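Local coordinates for protein inactive glucansucrase (Lactobacillus reuteri, PDB 5JBD) that is an inactive member of glycoside hydrolase family 70, a group of large, multidomain proteins built round a TIM barrel, at residues 508-513 and 550-555; 538-543 and 597-602; 567-572 and 576-581; 582-587 and 610-615. All blocks are in the same frame, centred on the assembly; numbering follows the deposited sequence.

Interaction 1: residues 508-513 and 550-555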
loop_
_atom_site.group_PDB
_atom_site.type_symbol
_atom_site.label_atom_id
_atom_site.label_comp_id
_atom_site.label_asym_id
_atom_site.label_seq_id
_atom_site.Cartn_x
_atom_site.Cartn_y
_atom_site.Cartn_z
ATOM N N ASN A 508 -28.517 4.188 -28.147
ATOM C CA ASN A 508 -27.372 3.276 -28.038
ATOM C C ASN A 508 -26.240 3.784 -27.133
ATOM O O ASN A 508 -25.451 2.974 -26.645
ATOM C CB ASN A 508 -26.801 2.907 -29.419
ATOM C CG ASN A 508 -25.904 1.659 -29.379
ATOM O OD1 ASN A 508 -26.172 0.693 -28.641
ATOM N ND2 ASN A 508 -24.808 1.694 -30.142
ATOM N N ASN A 509 -26.182 5.097 -26.889
ATOM C CA ASN A 509 -25.110 5.689 -26.090
ATOM C C ASN A 509 -25.569 6.539 -24.905
ATOM O O ASN A 509 -24.762 7.273 -24.345
ATOM C CB ASN A 509 -24.209 6.524 -27.010
ATOM C CG ASN A 509 -23.711 5.729 -28.196
ATOM O OD1 ASN A 509 -23.053 4.704 -28.037
ATOM N ND2 ASN A 509 -24.073 6.158 -29.388
ATOM N N LEU A 510 -26.826 6.400 -24.481
ATOM C CA LEU A 510 -27.380 7.225 -23.405
ATOM C C LEU A 510 -28.268 6.373 -22.515
ATOM O O LEU A 510 -29.108 5.632 -23.025
ATOM C CB LEU A 510 -28.197 8.368 -24.007
ATOM C CG LEU A 510 -28.961 9.325 -23.068
ATOM C CD1 LEU A 510 -28.010 10.314 -22.411
ATOM C CD2 LEU A 510 -30.014 10.069 -23.859
ATOM N N LEU A 511 -28.106 6.493 -21.191
ATOM C CA LEU A 511 -29.017 5.828 -20.270
ATOM C C LEU A 511 -29.574 6.744 -19.197
ATOM O O LEU A 511 -29.025 7.825 -18.937
ATOM C CB LEU A 511 -28.349 4.597 -19.672
ATOM C CG LEU A 511 -27.246 4.703 -18.620
ATOM C CD1 LEU A 511 -27.763 5.162 -17.257
ATOM C CD2 LEU A 511 -26.587 3.338 -18.483
ATOM N N ALA A 512 -30.672 6.288 -18.595
ATOM C CA ALA A 512 -31.308 6.906 -17.432
ATOM C C ALA A 512 -31.213 5.935 -16.264
ATOM O O ALA A 512 -31.588 4.750 -16.393
ATOM C CB ALA A 512 -32.762 7.245 -17.734
ATOM N N SER A 513 -30.636 6.410 -15.161
ATOM C CA SER A 513 -30.559 5.662 -13.903
ATOM C C SER A 513 -31.475 6.367 -12.918
ATOM O O SER A 513 -31.248 7.528 -12.594
ATOM C CB SER A 513 -29.131 5.629 -13.374
ATOM O OG SER A 513 -29.058 4.812 -12.223
ATOM N N GLN A 550 -32.190 15.437 -29.219
ATOM C CA GLN A 550 -33.442 14.680 -29.192
ATOM C C GLN A 550 -34.167 14.827 -27.869
ATOM O O GLN A 550 -33.574 15.237 -26.866
ATOM C CB GLN A 550 -33.166 13.191 -29.430
ATOM C CG GLN A 550 -32.431 12.482 -28.281
ATOM C CD GLN A 550 -31.767 11.203 -28.741
ATOM O OE1 GLN A 550 -32.348 10.127 -28.634
ATOM N NE2 GLN A 550 -30.569 11.321 -29.315
ATOM N N SER A 551 -35.435 14.442 -27.874
ATOM C CA SER A 551 -36.241 14.344 -26.666
ATOM C C SER A 551 -36.198 12.896 -26.145
ATOM O O SER A 551 -36.102 11.970 -26.941
ATOM C CB SER A 551 -37.672 14.747 -26.979
ATOM O OG SER A 551 -38.465 14.751 -25.810
ATOM N N VAL A 552 -36.229 12.728 -24.819
ATOM C CA VAL A 552 -36.263 11.407 -24.185
ATOM C C VAL A 552 -37.313 11.384 -23.083
ATOM O O VAL A 552 -37.605 12.418 -22.489
ATOM C CB VAL A 552 -34.895 11.003 -23.595
ATOM C CG1 VAL A 552 -33.869 10.853 -24.711
ATOM C CG2 VAL A 552 -34.402 12.016 -22.567
ATOM N N ALA A 553 -37.836 10.188 -22.796
ATOM C CA ALA A 553 -38.884 9.999 -21.799
ATOM C C ALA A 553 -38.327 9.156 -20.645
ATOM O O ALA A 553 -37.956 8.004 -20.861
ATOM C CB ALA A 553 -40.080 9.301 -22.431
ATOM N N ILE A 554 -38.261 9.745 -19.448
ATOM C CA ILE A 554 -37.724 9.081 -18.246
ATOM C C ILE A 554 -38.871 8.615 -17.356
ATOM O O ILE A 554 -39.735 9.405 -17.009
ATOM C CB ILE A 554 -36.850 10.042 -17.393
ATOM C CG1 ILE A 554 -35.872 10.830 -18.265
ATOM C CG2 ILE A 554 -36.120 9.273 -16.285
ATOM C CD1 ILE A 554 -35.033 9.983 -19.194
ATOM N N ASN A 555 -38.875 7.347 -16.969
ATOM C CA ASN A 555 -39.896 6.847 -16.065
ATOM C C ASN A 555 -39.495 7.065 -14.603
ATOM O O ASN A 555 -38.701 6.295 -14.049
ATOM C CB ASN A 555 -40.185 5.368 -16.305
ATOM C CG ASN A 555 -41.327 4.861 -15.444
ATOM O OD1 ASN A 555 -42.059 5.658 -14.843
ATOM N ND2 ASN A 555 -41.522 3.547 -15.410
#
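Strands 510-513 and 550-555 run in broadly the same direction in two stacked layers, and their backbones come nearest at Ala-512 and Ile-554, whose CA atoms lie 6.8 Å apart. The gap is spanned entirely by apolar side chains, in two separate contacts spaced two residues apart along each strand. At the close end, Ile-554 reaches the methyl of Ala-512 with both of its branches. CD1 of Ile-554 sits 3.8 Å from Ala-512 CB, while the shorter arm places Ile-554 CG2 at 4.2 Å from the same carbon. The folded chain of Ile-554 (chi2 -52°) brings CD1 back beside CG2, and the two methyls share the small knob of Ala-512. The neighbouring pair illustrates how such a joint adapts to strands that splay apart: the backbones are more distant here, and a longer side chain makes up the difference. This is the face-to-face packing of a beta sandwich, in which the large antiparallel sheet containing 510-515 is covered by the two-stranded sheet of 550-555 and 596-605. Leu-510 extends toward that cover with CG trans to its backbone nitrogen (chi1 176°), and its CD2 methyl meets Val-552 CG1 at 4.0 Å, the two side chains crossing at a slant. Alternation along the strand turns Leu-511 and Ser-513 the other way, where both touch Met-503 of the adjoining strand 501-505. Leu-540 packs against both Ala-512 and Ile-554, while Val-601 lies against Leu-510.

Interaction 2: residues 538-543 and 597-602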
loop_
_atom_site.group_PDB
_atom_site.type_symbol
_atom_site.label_atom_id
_atom_site.label_comp_id
_atom_site.label_asym_id
_atom_site.label_seq_id
_atom_site.Cartn_x
_atom_site.Cartn_y
_atom_site.Cartn_z
ATOM N N ALA A 538 -33.375 11.091 -10.951
ATOM C CA ALA A 538 -33.036 10.623 -12.295
ATOM C C ALA A 538 -31.663 11.160 -12.664
ATOM O O ALA A 538 -31.413 12.360 -12.574
ATOM C CB ALA A 538 -34.072 11.091 -13.302
ATOM N N VAL A 539 -30.778 10.253 -13.070
ATOM C CA VAL A 539 -29.456 10.584 -13.573
ATOM C C VAL A 539 -29.368 10.165 -15.055
ATOM O O VAL A 539 -29.551 8.995 -15.384
ATOM C CB VAL A 539 -28.380 9.858 -12.748
ATOM C CG1 VAL A 539 -26.991 10.043 -13.357
ATOM C CG2 VAL A 539 -28.411 10.354 -11.310
ATOM N N LEU A 540 -29.086 11.127 -15.923
ATOM C CA LEU A 540 -28.969 10.907 -17.372
ATOM C C LEU A 540 -27.511 11.026 -17.759
ATOM O O LEU A 540 -26.913 12.079 -17.562
ATOM C CB LEU A 540 -29.800 11.930 -18.149
ATOM C CG LEU A 540 -31.250 11.566 -18.439
ATOM C CD1 LEU A 540 -31.991 11.144 -17.185
ATOM C CD2 LEU A 540 -31.965 12.721 -19.128
ATOM N N VAL A 541 -26.949 9.961 -18.328
ATOM C CA VAL A 541 -25.565 9.940 -18.724
ATOM C C VAL A 541 -25.397 9.378 -20.131
ATOM O O VAL A 541 -25.859 8.268 -20.413
ATOM C CB VAL A 541 -24.743 9.094 -17.738
ATOM C CG1 VAL A 541 -23.303 8.953 -18.218
ATOM C CG2 VAL A 541 -24.802 9.723 -16.357
ATOM N N GLY A 542 -24.719 10.149 -20.994
ATOM C CA GLY A 542 -24.336 9.718 -22.350
ATOM C C GLY A 542 -22.839 9.834 -22.566
ATOM O O GLY A 542 -22.199 10.682 -21.944
ATOM N N ASN A 543 -22.270 8.953 -23.392
ATOM C CA ASN A 543 -20.818 8.935 -23.630
ATOM C C ASN A 543 -20.439 9.165 -25.105
ATOM O O ASN A 543 -19.335 8.811 -25.522
ATOM C CB ASN A 543 -20.192 7.632 -23.104
ATOM C CG ASN A 543 -20.520 6.411 -23.956
ATOM O OD1 ASN A 543 -21.416 6.440 -24.790
ATOM N ND2 ASN A 543 -19.761 5.329 -23.749
ATOM N N LEU A 597 -41.123 11.834 -17.238
ATOM C CA LEU A 597 -40.477 13.134 -17.402
ATOM C C LEU A 597 -39.854 13.260 -18.801
ATOM O O LEU A 597 -39.053 12.420 -19.204
ATOM C CB LEU A 597 -39.397 13.330 -16.328
ATOM C CG LEU A 597 -38.891 14.762 -16.163
ATOM C CD1 LEU A 597 -39.967 15.632 -15.535
ATOM C CD2 LEU A 597 -37.615 14.799 -15.335
ATOM N N LYS A 598 -40.207 14.332 -19.507
ATOM C CA LYS A 598 -39.757 14.598 -20.880
ATOM C C LYS A 598 -38.579 15.556 -20.852
ATOM O O LYS A 598 -38.713 16.669 -20.366
ATOM C CB LYS A 598 -40.907 15.263 -21.699
ATOM C CG LYS A 598 -41.790 14.299 -22.507
ATOM C CD LYS A 598 -41.240 14.129 -23.930
ATOM C CE LYS A 598 -41.124 12.674 -24.333
ATOM N NZ LYS A 598 -40.370 12.500 -25.599
ATOM N N VAL A 599 -37.446 15.150 -21.411
ATOM C CA VAL A 599 -36.215 15.929 -21.294
ATOM C C VAL A 599 -35.560 16.054 -22.669
ATOM O O VAL A 599 -35.596 15.107 -23.461
ATOM C CB VAL A 599 -35.224 15.242 -20.295
ATOM C CG1 VAL A 599 -33.949 16.059 -20.141
ATOM C CG2 VAL A 599 -35.874 15.042 -18.925
ATOM N N THR A 600 -34.937 17.203 -22.924
ATOM C CA THR A 600 -34.131 17.415 -24.130
ATOM C C THR A 600 -32.635 17.265 -23.868
ATOM O O THR A 600 -32.103 17.862 -22.928
ATOM C CB THR A 600 -34.393 18.814 -24.732
ATOM O OG1 THR A 600 -35.787 18.968 -24.950
ATOM C CG2 THR A 600 -33.661 19.002 -26.056
ATOM N N VAL A 601 -31.958 16.498 -24.730
ATOM C CA VAL A 601 -30.550 16.145 -24.557
ATOM C C VAL A 601 -29.799 16.206 -25.876
ATOM O O VAL A 601 -30.406 16.100 -26.935
ATOM C CB VAL A 601 -30.405 14.720 -23.965
ATOM C CG1 VAL A 601 -31.101 14.629 -22.601
ATOM C CG2 VAL A 601 -30.950 13.649 -24.907
ATOM N N LYS A 602 -28.479 16.329 -25.793
ATOM C CA LYS A 602 -27.577 16.230 -26.950
ATOM C C LYS A 602 -26.150 15.982 -26.495
ATOM O O LYS A 602 -25.846 16.095 -25.304
ATOM C CB LYS A 602 -27.624 17.506 -27.784
ATOM C CG LYS A 602 -26.957 18.712 -27.136
ATOM C CD LYS A 602 -27.202 19.989 -27.937
ATOM C CE LYS A 602 -26.071 20.266 -28.912
ATOM N NZ LYS A 602 -24.783 20.612 -28.230
#
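Leu-540 meets Val-599 and Val-601 inside a beta sandwich, reaching from strand 537-542 of the large sheet toward strand 596-605 of the covering pair. Its branched end does all the touching. The CD2 methyl lies 4.0 Å from Val-599 CG1 and 4.1 Å from Val-601 CG1, while CD1 points elsewhere. Relative to the leucine, the two valines are turned differently: the Val-599 side chain is crossed obliquely, that of Val-601 at about a right angle. Both valines face the leucine because they sit two residues apart on one strand, with Thr-600 between them directed away. They nevertheless present the CG1 methyl through different rotations. In Val-599 it stands opposite the backbone nitrogen (chi1 -179°), whereas in Val-601 it stands opposite the carbonyl carbon (chi1 -60°).

The backbones remain well separated, with the CA atoms of Leu-540 and Val-601 9.0 Å apart, and side chains alone bridge the two layers. Tyr-612, on the strand beside 537-542, packs against both Leu-540 and Val-601 and extends the apolar filling. On the reverse face of the large sheet, Val-539 and Val-541 cover helix 446-455, so this strand is buried from both sides. At the centre of the joint the two valine CG1 atoms are themselves 4.0 Å apart, forming with Leu-540 CD2 a nearly equilateral triangle of methyl groups.

Interaction 3: residues 567-572 and 576-581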
loop_
_atom_site.group_PDB
_atom_site.type_symbol
_atom_site.label_atom_id
_atom_site.label_comp_id
_atom_site.label_asym_id
_atom_site.label_seq_id
_atom_site.Cartn_x
_atom_site.Cartn_y
_atom_site.Cartn_z
ATOM N N ASN A 567 -34.045 20.944 -11.916
ATOM C CA ASN A 567 -32.882 20.689 -12.752
ATOM C C ASN A 567 -31.624 20.891 -11.905
ATOM O O ASN A 567 -31.041 21.984 -11.871
ATOM C CB ASN A 567 -32.905 21.662 -13.944
ATOM C CG ASN A 567 -31.899 21.312 -15.020
ATOM O OD1 ASN A 567 -31.024 20.486 -14.830
ATOM N ND2 ASN A 567 -32.034 21.962 -16.182
ATOM N N LEU A 568 -31.201 19.833 -11.225
ATOM C CA LEU A 568 -30.049 19.915 -10.319
ATOM C C LEU A 568 -28.739 20.181 -11.052
ATOM O O LEU A 568 -27.962 21.055 -10.650
ATOM C CB LEU A 568 -29.903 18.630 -9.510
ATOM C CG LEU A 568 -28.882 18.686 -8.359
ATOM C CD1 LEU A 568 -29.501 19.363 -7.150
ATOM C CD2 LEU A 568 -28.427 17.289 -7.993
ATOM N N ILE A 569 -28.471 19.390 -12.084
ATOM C CA ILE A 569 -27.302 19.575 -12.946
ATOM C C ILE A 569 -27.739 19.371 -14.392
ATOM O O ILE A 569 -28.435 18.409 -14.687
ATOM C CB ILE A 569 -26.174 18.562 -12.642
ATOM C CG1 ILE A 569 -25.730 18.659 -11.174
ATOM C CG2 ILE A 569 -24.985 18.781 -13.585
ATOM C CD1 ILE A 569 -24.701 17.624 -10.768
ATOM N N ASP A 570 -27.292 20.256 -15.281
ATOM C CA ASP A 570 -27.496 20.113 -16.726
ATOM C C ASP A 570 -26.189 20.500 -17.426
ATOM O O ASP A 570 -25.334 21.172 -16.836
ATOM C CB ASP A 570 -28.669 20.990 -17.194
ATOM C CG ASP A 570 -29.389 20.444 -18.450
ATOM O OD1 ASP A 570 -28.842 19.579 -19.169
ATOM O OD2 ASP A 570 -30.514 20.918 -18.730
ATOM N N THR A 571 -26.030 20.059 -18.671
ATOM C CA THR A 571 -24.807 20.306 -19.441
ATOM C C THR A 571 -24.979 21.542 -20.344
ATOM O O THR A 571 -26.045 21.735 -20.934
ATOM C CB THR A 571 -24.421 19.058 -20.266
ATOM O OG1 THR A 571 -24.327 17.919 -19.393
ATOM C CG2 THR A 571 -23.105 19.238 -20.965
ATOM N N THR A 572 -23.913 22.347 -20.448
ATOM C CA THR A 572 -23.837 23.510 -21.363
ATOM C C THR A 572 -22.648 23.332 -22.301
ATOM O O THR A 572 -21.831 22.430 -22.109
ATOM C CB THR A 572 -23.634 24.840 -20.598
ATOM O OG1 THR A 572 -22.339 24.836 -19.983
ATOM C CG2 THR A 572 -24.715 25.043 -19.546
ATOM N N LEU A 576 -21.013 22.771 -16.901
ATOM C CA LEU A 576 -22.240 22.364 -16.207
ATOM C C LEU A 576 -22.930 23.606 -15.668
ATOM O O LEU A 576 -22.261 24.604 -15.405
ATOM C CB LEU A 576 -21.901 21.443 -15.035
ATOM C CG LEU A 576 -21.215 20.119 -15.364
ATOM C CD1 LEU A 576 -20.788 19.408 -14.086
ATOM C CD2 LEU A 576 -22.142 19.234 -16.183
ATOM N N THR A 577 -24.244 23.533 -15.476
ATOM C CA THR A 577 -25.009 24.590 -14.795
ATOM C C THR A 577 -25.867 23.982 -13.678
ATOM O O THR A 577 -26.347 22.835 -13.804
ATOM C CB THR A 577 -25.911 25.411 -15.761
ATOM O OG1 THR A 577 -26.612 26.413 -15.020
ATOM C CG2 THR A 577 -26.935 24.555 -16.465
ATOM N N TYR A 578 -26.036 24.756 -12.598
ATOM C CA TYR A 578 -26.780 24.346 -11.389
ATOM C C TYR A 578 -28.071 25.141 -11.211
ATOM O O TYR A 578 -28.800 24.919 -10.246
ATOM C CB TYR A 578 -25.867 24.474 -10.144
ATOM C CG TYR A 578 -24.568 23.745 -10.361
ATOM C CD1 TYR A 578 -24.508 22.366 -10.240
ATOM C CD2 TYR A 578 -23.400 24.420 -10.771
ATOM C CE1 TYR A 578 -23.328 21.665 -10.482
ATOM C CE2 TYR A 578 -22.214 23.719 -11.013
ATOM C CZ TYR A 578 -22.189 22.332 -10.862
ATOM O OH TYR A 578 -21.050 21.582 -11.102
ATOM N N ASP A 579 -28.350 26.064 -12.143
ATOM C CA ASP A 579 -29.607 26.821 -12.156
ATOM C C ASP A 579 -30.195 26.917 -13.566
ATOM O O ASP A 579 -30.836 27.914 -13.901
ATOM C CB ASP A 579 -29.406 28.223 -11.528
ATOM C CG ASP A 579 -28.349 29.077 -12.259
ATOM O OD1 ASP A 579 -27.569 28.540 -13.083
ATOM O OD2 ASP A 579 -28.279 30.298 -11.982
ATOM N N ALA A 580 -29.980 25.880 -14.381
ATOM C CA ALA A 580 -30.514 25.805 -15.748
ATOM C C ALA A 580 -30.173 27.050 -16.586
ATOM O O ALA A 580 -31.019 27.584 -17.296
ATOM C CB ALA A 580 -32.020 25.575 -15.708
ATOM N N ASP A 581 -28.926 27.499 -16.478
ATOM C CA ASP A 581 -28.440 28.658 -17.226
ATOM C C ASP A 581 -27.748 28.189 -18.515
ATOM O O ASP A 581 -26.697 27.545 -18.469
ATOM C CB ASP A 581 -27.479 29.492 -16.365
ATOM C CG ASP A 581 -27.153 30.856 -16.984
ATOM O OD1 ASP A 581 -27.805 31.242 -17.971
ATOM O OD2 ASP A 581 -26.240 31.540 -16.477
HETATM O O HOH W 1 -29.188 23.229 -13.631
HETATM O O HOH W 2 -31.577 23.853 -9.784
HETATM O O HOH W 3 -28.689 22.741 -8.487
#
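The ring of Tyr-578 is approached obliquely by Leu-568 O, 3.7 Å from CD1, and by Ile-569 CG1, 3.9 Å from CE1; the Ile-569 and Tyr-578 side chains lie side by side and point the same way. A second flat group, the Asp-570 carboxylate, is gripped on the anti side of both oxygens. OD2 receives Asn-567 ND2 at 3.1 Å, 24° out of the carboxylate plane, and OD1 receives Thr-571 N. Asn-567 ND2, which also bonds to Pro-586 O, rests against Ala-580 CB. Leu-576, on the same face as Thr-571, packs CD2 against Ile-569 CG2. The backbones pair between Asp-570 and Thr-577, with Asp-570 N to Thr-577 O at 3.1 Å and Thr-577 N to Asp-570 O at 2.9 Å. Toward the turn Thr-571 and Leu-576 form a non-hydrogen-bonded pair; away from it the direct amide bonds stop, and a water donates to Asn-567 O and Thr-577 O while accepting from Ala-580 N. Thr-577 OG1 accepts Asp-581 N at 2.9 Å, holding the departing turn. The ladder is that of a short beta hairpin, and its longer strand carries a classic beta bulge where Leu-568 and Ile-569 both face Val-615.

Interaction 4: residues 582-587 and 610-615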
loop_
_atom_site.group_PDB
_atom_site.type_symbol
_atom_site.label_atom_id
_atom_site.label_comp_id
_atom_site.label_asym_id
_atom_site.label_seq_id
_atom_site.Cartn_x
_atom_site.Cartn_y
_atom_site.Cartn_z
ATOM N N ASN A 582 -28.365 28.502 -19.650
ATOM C CA ASN A 582 -27.838 28.187 -20.981
ATOM C C ASN A 582 -27.763 26.665 -21.261
ATOM O O ASN A 582 -26.869 26.203 -21.964
ATOM C CB ASN A 582 -26.477 28.891 -21.192
ATOM C CG ASN A 582 -26.202 29.263 -22.654
ATOM O OD1 ASN A 582 -27.118 29.409 -23.470
ATOM N ND2 ASN A 582 -24.920 29.425 -22.985
ATOM N N SER A 583 -28.715 25.909 -20.708
ATOM C CA SER A 583 -28.856 24.482 -20.988
ATOM C C SER A 583 -30.118 24.228 -21.826
ATOM O O SER A 583 -30.912 25.142 -22.077
ATOM C CB SER A 583 -28.909 23.685 -19.680
ATOM O OG SER A 583 -30.075 24.014 -18.939
ATOM N N GLU A 584 -30.297 22.982 -22.250
ATOM C CA GLU A 584 -31.442 22.601 -23.092
ATOM C C GLU A 584 -32.766 22.570 -22.343
ATOM O O GLU A 584 -33.814 22.628 -22.964
ATOM C CB GLU A 584 -31.208 21.236 -23.727
ATOM C CG GLU A 584 -30.016 21.182 -24.667
ATOM C CD GLU A 584 -29.595 19.753 -24.964
ATOM O OE1 GLU A 584 -28.975 19.092 -24.093
ATOM O OE2 GLU A 584 -29.894 19.288 -26.077
ATOM N N ASN A 585 -32.722 22.464 -21.016
ATOM C CA ASN A 585 -33.928 22.345 -20.189
ATOM C C ASN A 585 -34.018 23.498 -19.186
ATOM O O ASN A 585 -32.989 24.019 -18.751
ATOM C CB ASN A 585 -33.899 21.015 -19.438
ATOM C CG ASN A 585 -33.716 19.829 -20.372
ATOM O OD1 ASN A 585 -34.673 19.363 -20.992
ATOM N ND2 ASN A 585 -32.483 19.337 -20.476
ATOM N N PRO A 586 -35.248 23.883 -18.796
ATOM C CA PRO A 586 -35.441 24.963 -17.821
ATOM C C PRO A 586 -35.230 24.483 -16.365
ATOM O O PRO A 586 -34.902 23.306 -16.138
ATOM C CB PRO A 586 -36.892 25.381 -18.073
ATOM C CG PRO A 586 -37.557 24.090 -18.421
ATOM C CD PRO A 586 -36.539 23.290 -19.194
ATOM N N ALA A 587 -35.421 25.387 -15.401
ATOM C CA ALA A 587 -35.138 25.106 -13.981
ATOM C C ALA A 587 -36.040 24.030 -13.372
ATOM O O ALA A 587 -35.622 23.305 -12.462
ATOM C CB ALA A 587 -35.245 26.389 -13.163
ATOM N N SER A 610 -18.095 14.829 -21.806
ATOM C CA SER A 610 -17.871 14.318 -23.149
ATOM C C SER A 610 -18.978 13.307 -23.438
ATOM O O SER A 610 -18.827 12.100 -23.172
ATOM C CB SER A 610 -16.498 13.671 -23.231
ATOM O OG SER A 610 -16.210 13.251 -24.551
ATOM N N GLY A 611 -20.076 13.818 -23.974
ATOM C CA GLY A 611 -21.355 13.107 -24.027
ATOM C C GLY A 611 -22.443 13.983 -23.421
ATOM O O GLY A 611 -22.655 15.109 -23.881
ATOM N N TYR A 612 -23.098 13.496 -22.371
ATOM C CA TYR A 612 -24.139 14.275 -21.691
ATOM C C TYR A 612 -24.223 13.923 -20.221
ATOM O O TYR A 612 -24.016 12.759 -19.850
ATOM C CB TYR A 612 -25.504 14.037 -22.343
ATOM C CG TYR A 612 -26.632 14.873 -21.726
ATOM C CD1 TYR A 612 -26.761 16.234 -22.015
ATOM C CD2 TYR A 612 -27.542 14.303 -20.819
ATOM C CE1 TYR A 612 -27.767 17.002 -21.435
ATOM C CE2 TYR A 612 -28.549 15.061 -20.238
ATOM C CZ TYR A 612 -28.666 16.407 -20.554
ATOM O OH TYR A 612 -29.677 17.156 -19.980
ATOM N N LEU A 613 -24.571 14.920 -19.396
ATOM C CA LEU A 613 -24.914 14.710 -17.983
ATOM C C LEU A 613 -26.132 15.541 -17.611
ATOM O O LEU A 613 -26.168 16.754 -17.865
ATOM C CB LEU A 613 -23.735 15.065 -17.045
ATOM C CG LEU A 613 -24.010 14.925 -15.531
ATOM C CD1 LEU A 613 -24.439 13.499 -15.157
ATOM C CD2 LEU A 613 -22.803 15.361 -14.714
ATOM N N GLY A 614 -27.129 14.891 -17.007
ATOM C CA GLY A 614 -28.275 15.589 -16.427
ATOM C C GLY A 614 -28.729 14.916 -15.140
ATOM O O GLY A 614 -28.729 13.693 -15.064
ATOM N N VAL A 615 -29.140 15.700 -14.146
ATOM C CA VAL A 615 -29.668 15.154 -12.895
ATOM C C VAL A 615 -30.918 15.909 -12.434
ATOM O O VAL A 615 -30.904 17.164 -12.364
ATOM C CB VAL A 615 -28.596 15.178 -11.785
ATOM C CG1 VAL A 615 -29.125 14.481 -10.524
ATOM C CG2 VAL A 615 -27.321 14.517 -12.280
#
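Tyr-612 contributes the most buried surface here, and its ring is met by Glu-584 and Asn-585 from an irregular loop. With CG opposite the backbone nitrogen (chi1 -177°), the ring leans forward along its own strand, over Gly-614, and its hydroxyl lies 4.1 Å from the Gly-614 CA. Glu-584 comes obliquely to the ring, OE1 lying 3.6 Å from Tyr-612 CE1, with carboxylate and ring planes 71° apart. Asn-585 approaches the phenol end: ND2 is 3.6 Å from Tyr-612 OH, a van der Waals neighbour. In this beta sandwich the loop reaches strand 612-618 through Tyr-612 alone, within these segments; that strand runs between 537-542 and 564-571 in the large sheet. The polar groups find their partners nearby. Asn-585 ND2 donates to Thr-600 O and to Asp-570 OD2, whose other oxygen has a weak hydrogen bond with Tyr-612 OH. One aspartate therefore serves both residues, and its charge would probably polarise the phenol and the amide that approach it. Glu-584 OE2 accepts from Gln-549 NE2 and OE1 has a weak hydrogen bond with Tyr-604 OH, while Ser-583 OG is hydrogen-bonded to Asp-570 OD2.

In the fold
Following the chain from the N terminus, 508-513 opens interaction 1, and 538-543 opens interaction 2 before 550-555 closes the first, so these two cross. The hairpin of interaction 3 is then completed locally, wholly within the long excursion that interaction 2 spans. Directly afterwards 582-587 begins interaction 4; 597-602 closes interaction 2 and 610-615 closes interaction 4, a second crossing. Interactions 1 and 2 join the large antiparallel sheet to its two-stranded cover, their centres about 5 Å apart. Interactions 3 and 4 lie on the strand 564-571 side of the same sheet, meeting at the Thr-571 OG1 and Leu-613 O hydrogen bond. All four lie in one beta region remote from the chain's centre.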